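Local coordinates for rhamnose ABC transporter, periplasmic rhamnose-binding protein (Kribbella flavida, PDB 4KVF) that probably binds a sugar, most likely rhamnose, outside the cell membrane and delivers it to an ABC importer, at residues S87-L92 with P112-A117; S151-A156 with E183-E188; Y243-S248 with D270-K275. One frame throughout, in Å; residues are numbered along the deposited sequence.

Interaction 1: S87-L92 with P112-A117; sequences SYINTL and PSLNQA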
# COMPACT_ATOMS: atom_id res chain seq x y z
N SER A 87 20.99 -9.44 7.85
CA SER A 87 21.23 -10.70 8.56
C SER A 87 20.20 -11.74 8.13
O SER A 87 20.52 -12.91 7.92
CB SER A 87 21.20 -10.50 10.09
OG SER A 87 19.91 -10.07 10.51
N TYR A 88 18.96 -11.29 7.97
CA TYR A 88 17.90 -12.20 7.53
C TYR A 88 18.06 -12.62 6.07
O TYR A 88 17.86 -13.78 5.73
CB TYR A 88 16.51 -11.58 7.78
CG TYR A 88 16.18 -11.43 9.25
CD1 TYR A 88 15.75 -12.51 10.01
CD2 TYR A 88 16.33 -10.20 9.89
CE1 TYR A 88 15.47 -12.37 11.36
CE2 TYR A 88 16.05 -10.06 11.25
CZ TYR A 88 15.62 -11.15 11.97
OH TYR A 88 15.34 -11.00 13.31
N ILE A 89 18.42 -11.68 5.20
CA ILE A 89 18.62 -12.01 3.79
C ILE A 89 19.74 -13.06 3.65
O ILE A 89 19.64 -14.01 2.87
CB ILE A 89 18.99 -10.76 2.98
CG1 ILE A 89 17.79 -9.81 2.91
CG2 ILE A 89 19.46 -11.17 1.55
CD1 ILE A 89 18.14 -8.40 2.47
N ASN A 90 20.80 -12.87 4.42
CA ASN A 90 21.94 -13.78 4.38
C ASN A 90 21.53 -15.18 4.84
O ASN A 90 22.00 -16.19 4.29
CB ASN A 90 23.10 -13.25 5.23
CG ASN A 90 23.85 -12.11 4.54
OD1 ASN A 90 23.88 -12.05 3.31
ND2 ASN A 90 24.46 -11.23 5.33
N THR A 91 20.66 -15.23 5.85
CA THR A 91 20.13 -16.51 6.30
C THR A 91 19.33 -17.19 5.19
O THR A 91 19.50 -18.38 4.94
CB THR A 91 19.22 -16.33 7.52
OG1 THR A 91 19.96 -15.70 8.57
CG2 THR A 91 18.70 -17.69 8.00
N LEU A 92 18.47 -16.43 4.52
CA LEU A 92 17.65 -17.01 3.46
C LEU A 92 18.51 -17.54 2.31
O LEU A 92 18.18 -18.55 1.70
CB LEU A 92 16.62 -16.00 2.95
CG LEU A 92 15.58 -15.58 4.00
CD1 LEU A 92 14.62 -14.55 3.40
CD2 LEU A 92 14.81 -16.80 4.53
N PRO A 112 24.01 -5.45 -1.57
CA PRO A 112 25.05 -6.47 -1.70
C PRO A 112 24.53 -7.88 -1.47
O PRO A 112 24.81 -8.78 -2.27
CB PRO A 112 26.05 -6.08 -0.60
CG PRO A 112 25.91 -4.59 -0.52
CD PRO A 112 24.43 -4.35 -0.68
N SER A 113 23.76 -8.08 -0.40
CA SER A 113 23.24 -9.42 -0.10
C SER A 113 22.17 -9.85 -1.10
O SER A 113 22.15 -11.00 -1.53
CB SER A 113 22.73 -9.50 1.34
OG SER A 113 21.65 -8.61 1.55
N LEU A 114 21.27 -8.94 -1.48
CA LEU A 114 20.27 -9.28 -2.49
C LEU A 114 20.92 -9.68 -3.82
O LEU A 114 20.48 -10.62 -4.47
CB LEU A 114 19.25 -8.16 -2.71
CG LEU A 114 18.27 -7.94 -1.55
CD1 LEU A 114 17.29 -6.83 -1.88
CD2 LEU A 114 17.51 -9.23 -1.21
N ASN A 115 21.97 -8.97 -4.22
CA ASN A 115 22.64 -9.31 -5.48
C ASN A 115 23.45 -10.59 -5.35
O ASN A 115 23.64 -11.32 -6.33
CB ASN A 115 23.48 -8.14 -6.00
CG ASN A 115 22.63 -7.12 -6.75
OD1 ASN A 115 21.62 -7.49 -7.36
ND2 ASN A 115 23.03 -5.86 -6.69
N GLN A 116 23.92 -10.88 -4.14
CA GLN A 116 24.55 -12.17 -3.88
C GLN A 116 23.51 -13.28 -4.07
O GLN A 116 23.82 -14.33 -4.64
CB GLN A 116 25.11 -12.21 -2.46
CG GLN A 116 25.83 -13.49 -2.11
CD GLN A 116 27.32 -13.40 -2.34
OE1 GLN A 116 27.78 -12.84 -3.34
NE2 GLN A 116 28.09 -13.93 -1.40
N ALA A 117 22.29 -13.04 -3.59
CA ALA A 117 21.21 -14.01 -3.77
C ALA A 117 20.93 -14.22 -5.25
O ALA A 117 20.85 -15.35 -5.73
CB ALA A 117 19.94 -13.55 -3.05

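Interaction 2: S151-A156 with E183-E188; sequences SLVKMA and EVMKTE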
# COMPACT_ATOMS: atom_id res chain seq x y z
N SER A 151 -7.49 8.75 -6.69
CA SER A 151 -8.57 8.20 -5.88
C SER A 151 -9.02 9.19 -4.81
O SER A 151 -10.21 9.37 -4.58
CB SER A 151 -8.13 6.89 -5.23
OG SER A 151 -9.11 6.45 -4.31
N LEU A 152 -8.05 9.84 -4.18
CA LEU A 152 -8.37 10.81 -3.14
C LEU A 152 -9.19 11.96 -3.72
O LEU A 152 -10.21 12.36 -3.15
CB LEU A 152 -7.09 11.33 -2.46
CG LEU A 152 -6.34 10.27 -1.63
CD1 LEU A 152 -4.97 10.77 -1.22
CD2 LEU A 152 -7.15 9.86 -0.40
N VAL A 153 -8.79 12.48 -4.87
CA VAL A 153 -9.54 13.57 -5.48
C VAL A 153 -10.91 13.12 -5.98
O VAL A 153 -11.90 13.82 -5.80
CB VAL A 153 -8.75 14.29 -6.58
CG1 VAL A 153 -9.62 15.34 -7.28
CG2 VAL A 153 -7.53 14.96 -5.97
N LYS A 154 -10.96 11.93 -6.57
CA LYS A 154 -12.22 11.36 -7.06
C LYS A 154 -13.23 11.20 -5.92
O LYS A 154 -14.38 11.58 -6.05
CB LYS A 154 -11.99 10.02 -7.75
CG LYS A 154 -13.27 9.37 -8.27
CD LYS A 154 -12.99 8.00 -8.90
CE LYS A 154 -14.20 7.49 -9.69
N MSE A 155 -12.78 10.64 -4.80
CA MSE A 155 -13.66 10.49 -3.63
C MSE A 155 -14.07 11.85 -3.07
O MSE A 155 -15.24 12.06 -2.74
CB MSE A 155 -13.00 9.61 -2.56
CG MSE A 155 -12.83 8.15 -3.00
SE MSE A 155 -12.14 6.99 -1.60
CE MSE A 155 -10.48 7.94 -1.21
N ALA A 156 -13.11 12.77 -2.95
CA ALA A 156 -13.43 14.11 -2.45
C ALA A 156 -14.49 14.80 -3.32
O ALA A 156 -15.41 15.42 -2.81
CB ALA A 156 -12.18 14.96 -2.36
N GLU A 183 0.98 16.05 -3.88
CA GLU A 183 1.39 16.63 -5.15
C GLU A 183 0.53 16.09 -6.29
O GLU A 183 0.11 16.83 -7.17
CB GLU A 183 2.88 16.41 -5.43
CG GLU A 183 3.35 17.03 -6.75
CD GLU A 183 3.29 18.56 -6.76
OE1 GLU A 183 3.45 19.18 -5.69
OE2 GLU A 183 3.07 19.14 -7.85
N VAL A 184 0.24 14.79 -6.26
CA VAL A 184 -0.65 14.23 -7.27
C VAL A 184 -2.05 14.84 -7.16
O VAL A 184 -2.66 15.21 -8.17
CB VAL A 184 -0.72 12.69 -7.19
CG1 VAL A 184 -1.77 12.16 -8.18
CG2 VAL A 184 0.65 12.10 -7.50
N MSE A 185 -2.56 14.98 -5.94
CA MSE A 185 -3.85 15.65 -5.72
C MSE A 185 -3.89 17.03 -6.37
O MSE A 185 -4.87 17.40 -7.02
CB MSE A 185 -4.15 15.78 -4.23
CG MSE A 185 -4.46 14.48 -3.53
SE MSE A 185 -4.99 14.83 -1.68
CE MSE A 185 -6.67 15.74 -2.05
N LYS A 186 -2.83 17.80 -6.18
CA LYS A 186 -2.75 19.13 -6.78
C LYS A 186 -2.77 19.07 -8.31
O LYS A 186 -3.42 19.88 -8.97
CB LYS A 186 -1.49 19.87 -6.31
CG LYS A 186 -1.52 20.28 -4.85
CD LYS A 186 -0.20 20.93 -4.44
CE LYS A 186 -0.18 21.33 -2.98
NZ LYS A 186 1.15 21.87 -2.60
N THR A 187 -2.05 18.10 -8.88
CA THR A 187 -2.01 17.99 -10.34
C THR A 187 -3.40 17.64 -10.84
O THR A 187 -3.86 18.18 -11.86
CB THR A 187 -0.97 16.97 -10.82
OG1 THR A 187 -1.41 15.65 -10.49
CG2 THR A 187 0.38 17.25 -10.16
N GLU A 188 -4.08 16.75 -10.10
CA GLU A 188 -5.46 16.39 -10.43
C GLU A 188 -6.43 17.56 -10.31
O GLU A 188 -7.26 17.78 -11.20
CB GLU A 188 -5.93 15.24 -9.54
CG GLU A 188 -5.38 13.88 -9.92
CD GLU A 188 -5.90 13.40 -11.26
OE1 GLU A 188 -7.13 13.20 -11.38
OE2 GLU A 188 -5.09 13.23 -12.19

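Interaction 3: Y243-S248 with D270-K275; sequences YVSASS and DGTVKK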
# COMPACT_ATOMS: atom_id res chain seq x y z
N TYR A 243 -13.43 12.89 15.71
CA TYR A 243 -13.88 14.24 16.03
C TYR A 243 -15.24 14.52 15.41
O TYR A 243 -16.16 14.95 16.09
CB TYR A 243 -12.90 15.33 15.58
CG TYR A 243 -13.54 16.69 15.74
CD1 TYR A 243 -13.75 17.22 16.99
CD2 TYR A 243 -13.96 17.42 14.64
CE1 TYR A 243 -14.35 18.45 17.16
CE2 TYR A 243 -14.57 18.66 14.79
CZ TYR A 243 -14.75 19.17 16.06
OH TYR A 243 -15.35 20.41 16.23
N VAL A 244 -15.35 14.31 14.10
CA VAL A 244 -16.60 14.60 13.40
C VAL A 244 -17.78 13.80 13.96
O VAL A 244 -18.88 14.34 14.11
CB VAL A 244 -16.44 14.41 11.87
CG1 VAL A 244 -17.78 14.48 11.17
CG2 VAL A 244 -15.50 15.49 11.33
N SER A 245 -17.54 12.54 14.30
CA SER A 245 -18.58 11.66 14.84
C SER A 245 -19.21 12.21 16.12
O SER A 245 -20.41 12.04 16.36
CB SER A 245 -18.01 10.27 15.10
OG SER A 245 -19.03 9.36 15.50
N ALA A 246 -18.42 12.89 16.93
CA ALA A 246 -18.90 13.38 18.22
C ALA A 246 -19.07 14.90 18.25
O ALA A 246 -19.10 15.52 19.31
CB ALA A 246 -17.97 12.93 19.33
N SER A 247 -19.20 15.51 17.07
CA SER A 247 -19.35 16.96 16.95
C SER A 247 -20.61 17.32 16.19
O SER A 247 -21.33 16.45 15.69
CB SER A 247 -18.15 17.55 16.21
OG SER A 247 -18.28 17.29 14.82
N SER A 248 -20.86 18.63 16.07
CA SER A 248 -22.02 19.14 15.35
C SER A 248 -21.81 19.17 13.84
O SER A 248 -22.65 19.68 13.10
CB SER A 248 -22.37 20.54 15.86
OG SER A 248 -21.23 21.39 15.83
N ASP A 270 -21.44 3.85 11.55
CA ASP A 270 -22.24 4.90 12.18
C ASP A 270 -22.57 6.08 11.25
O ASP A 270 -23.26 7.02 11.65
CB ASP A 270 -21.68 5.35 13.56
CG ASP A 270 -20.48 6.31 13.46
OD1 ASP A 270 -20.03 6.64 12.34
OD2 ASP A 270 -19.99 6.74 14.52
N GLY A 271 -22.09 6.01 10.01
CA GLY A 271 -22.44 6.99 9.00
C GLY A 271 -21.53 8.21 8.89
O GLY A 271 -21.81 9.13 8.12
N THR A 272 -20.46 8.24 9.67
CA THR A 272 -19.54 9.38 9.64
C THR A 272 -18.73 9.37 8.35
O THR A 272 -18.51 10.41 7.72
CB THR A 272 -18.58 9.37 10.84
OG1 THR A 272 -19.34 9.42 12.06
CG2 THR A 272 -17.63 10.56 10.78
N VAL A 273 -18.28 8.18 7.97
CA VAL A 273 -17.48 8.01 6.76
C VAL A 273 -18.23 7.13 5.78
O VAL A 273 -18.70 6.05 6.13
CB VAL A 273 -16.11 7.40 7.09
CG1 VAL A 273 -15.36 7.06 5.81
CG2 VAL A 273 -15.31 8.35 7.96
N LYS A 274 -18.34 7.59 4.54
CA LYS A 274 -19.06 6.84 3.52
C LYS A 274 -18.10 6.06 2.63
O LYS A 274 -18.41 4.95 2.19
CB LYS A 274 -19.95 7.76 2.68
CG LYS A 274 -21.06 8.42 3.51
CD LYS A 274 -22.13 9.06 2.64
CE LYS A 274 -21.97 10.57 2.59
NZ LYS A 274 -23.05 11.22 1.80
N LYS A 275 -16.93 6.64 2.40
CA LYS A 275 -15.96 6.04 1.49
C LYS A 275 -14.55 6.43 1.93
O LYS A 275 -14.32 7.56 2.37
CB LYS A 275 -16.23 6.56 0.08
CG LYS A 275 -15.96 5.57 -1.04
CD LYS A 275 -16.32 6.18 -2.40
CE LYS A 275 -17.44 5.41 -3.09
NZ LYS A 275 -17.44 5.63 -4.57

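Interaction 1: S87-L92 with P112-A117
Ile89 faces Ser113 and Leu114 and touches them with two different methyl groups. CG2 rests on the serine side chain, 3.4 Å from Ser113 OG. CD1, at the end of the other branch, meets Leu114 CD2 at 3.8 Å. The side chains of Ile89 and Leu114 cross at about a right angle, which brings methyl against methyl where they pass and keeps the two chains from lying alongside one another. The first torsion of Ile89 (chi1 -68°) sets CG2 opposite the backbone N and CG1 beside it, and the nearly extended chi2 of 164° then carries CD1 out to the leucine.

The segments 87-92 and 112-117 lie on helices 85-94 and 111-119, successive helices of the beta-alpha-beta crossovers over the parallel sheet of one lobe of a periplasmic binding protein. The helices flank strand 99-102 in sequence, and the two segments run almost parallel, 12° apart, with axes 9.4 Å from each other. Leu92 and Ala117 both rest on Ile100 of that strand, while Ile89 also reaches Leu45 in strand 41-45. A branched aliphatic residue suits a place that must fill space toward both the sheet and the neighbouring helix.

Ser113 suits its place by being small, and its hydroxyl can be buried because OG is hydrogen-bonded to the carbonyl of Val110. Ile89 CD1 also covers this oxygen, 3.6 Å from Ser113 OG. With an alanine in place of Ile89, CG2 and CD1 would both go, which would probably open a gap beside Ser113 OG and leave Leu114 CD2 without this apolar neighbour. At the exposed edge, Asn90 turns its amide oxygen inward, and OD1 packs against Ser113 CB at 3.4 Å; a polar side chain fits here, touching the serine while staying near solvent.

Interaction 2: S151-A156 with E183-E188
Two helices of the second lobe, which come before and after strand 164-170 of its parallel alpha/beta sheet, pack together here as in the Rossmann-like lobes of periplasmic binding proteins. Segments 151-156 and 183-188, on helices 145-159 and 176-189, cross at -55°, their axes 9.3 Å apart, and Leu152, Ala156 and Met185 all rest on Val230 of strand 226-231. The contact is thus a buried apolar joint between neighbouring helices and the sheet beneath them.

Val153 is the central wedge. Its CG2 branch enters between Met185 and Glu188, 3.9 Å from Met185 CB and equally 3.9 Å from Glu188 CB. Valine suits the spot: the short, branched side chain fills the groove without forcing the helices apart, and CG2 also touches the backbone, 3.8 Å from Met185 O.

Met185, present as selenomethionine, is bent at its last torsion (chi3 67°), and its CE turns back to within 4.1 Å of Val153 CG2. Leu152 crosses this side chain at about a right angle and adds apolar bulk toward the sheet.

Glu188 divides its labour. Its aliphatic base packs on the valine, while the bend at chi2 (-67°) turns the carboxylate aside, where OE2 forms a salt bridge with Lys191. On the sheet side, Leu152 CD1 lies 4.1 Å from Met185 SE.

Interaction 3: Y243-S248 with D270-K275
Val244, in the last turn of helix 234-245, is the first residue of its segment to meet the other: its CG1 lies 3.9 Å from Thr272 CG2. The two side chains cross obliquely, methyl against methyl. A valine fits because it also packs on Leu220 and Ile255, toward the interior.

Ser245, the next residue, makes the polar link. Its OG stands opposite the backbone N (chi1 -174°) and donates a hydrogen bond of 3.0 Å to Asp270 OD2, arriving on the syn side of the carboxylate but 28° out of its plane. Ser245 CB meanwhile lies 3.4 Å from Thr272 OG1. A small hydroxyl residue suits this partly exposed edge, where it can sit close to both aspartate and threonine.

At Ala246 the chain leaves the helical conformation, and Ser247 closes the turn by giving both its N and its OG to Val244 O, from the same face of that carbonyl; Ser247 OG lies 3.1 Å from Val244 O and is hydrogen-bonded to Tyr249 N as well.

The other oxygen of the aspartate faces its own segment. Asp270 OD1 takes Thr272 OG1 at 2.9 Å, from above the carboxylate plane, and Thr272 N at 3.1 Å, on the anti side, both from one face. These two bonds, with the serine on OD2, should fix the rotation of the carboxylate. Gly271 takes a positive phi (90°), at which a beta carbon would be jammed against the carbonyl O of Asp270, so glycine suits the place. The arrangement is an Asx turn that overlaps the Schellman motif ending helix 261-269, Gly271 belonging to both, with a neighbouring helix end held against it.

From the N terminus, interaction 1 comes first, closing a loop round strand 99-102 in one lobe. The chain then passes into the other lobe, where interaction 2 closes a loop containing strand 164-170, and interaction 3 closes one containing strand 254-257 and helix 261-269. The three follow in series, neither nested nor crossing. Interaction 1 stands apart, its centre 39 Å from that of interaction 2 and 47 Å from that of interaction 3, on the opposite side of the chain's centre. Interactions 2 and 3 meet where Met155 CG packs on Lys275 CD at 4.1 Å, beside strand 276-278, connecting helix 145-159 with the loop after helix 261-269.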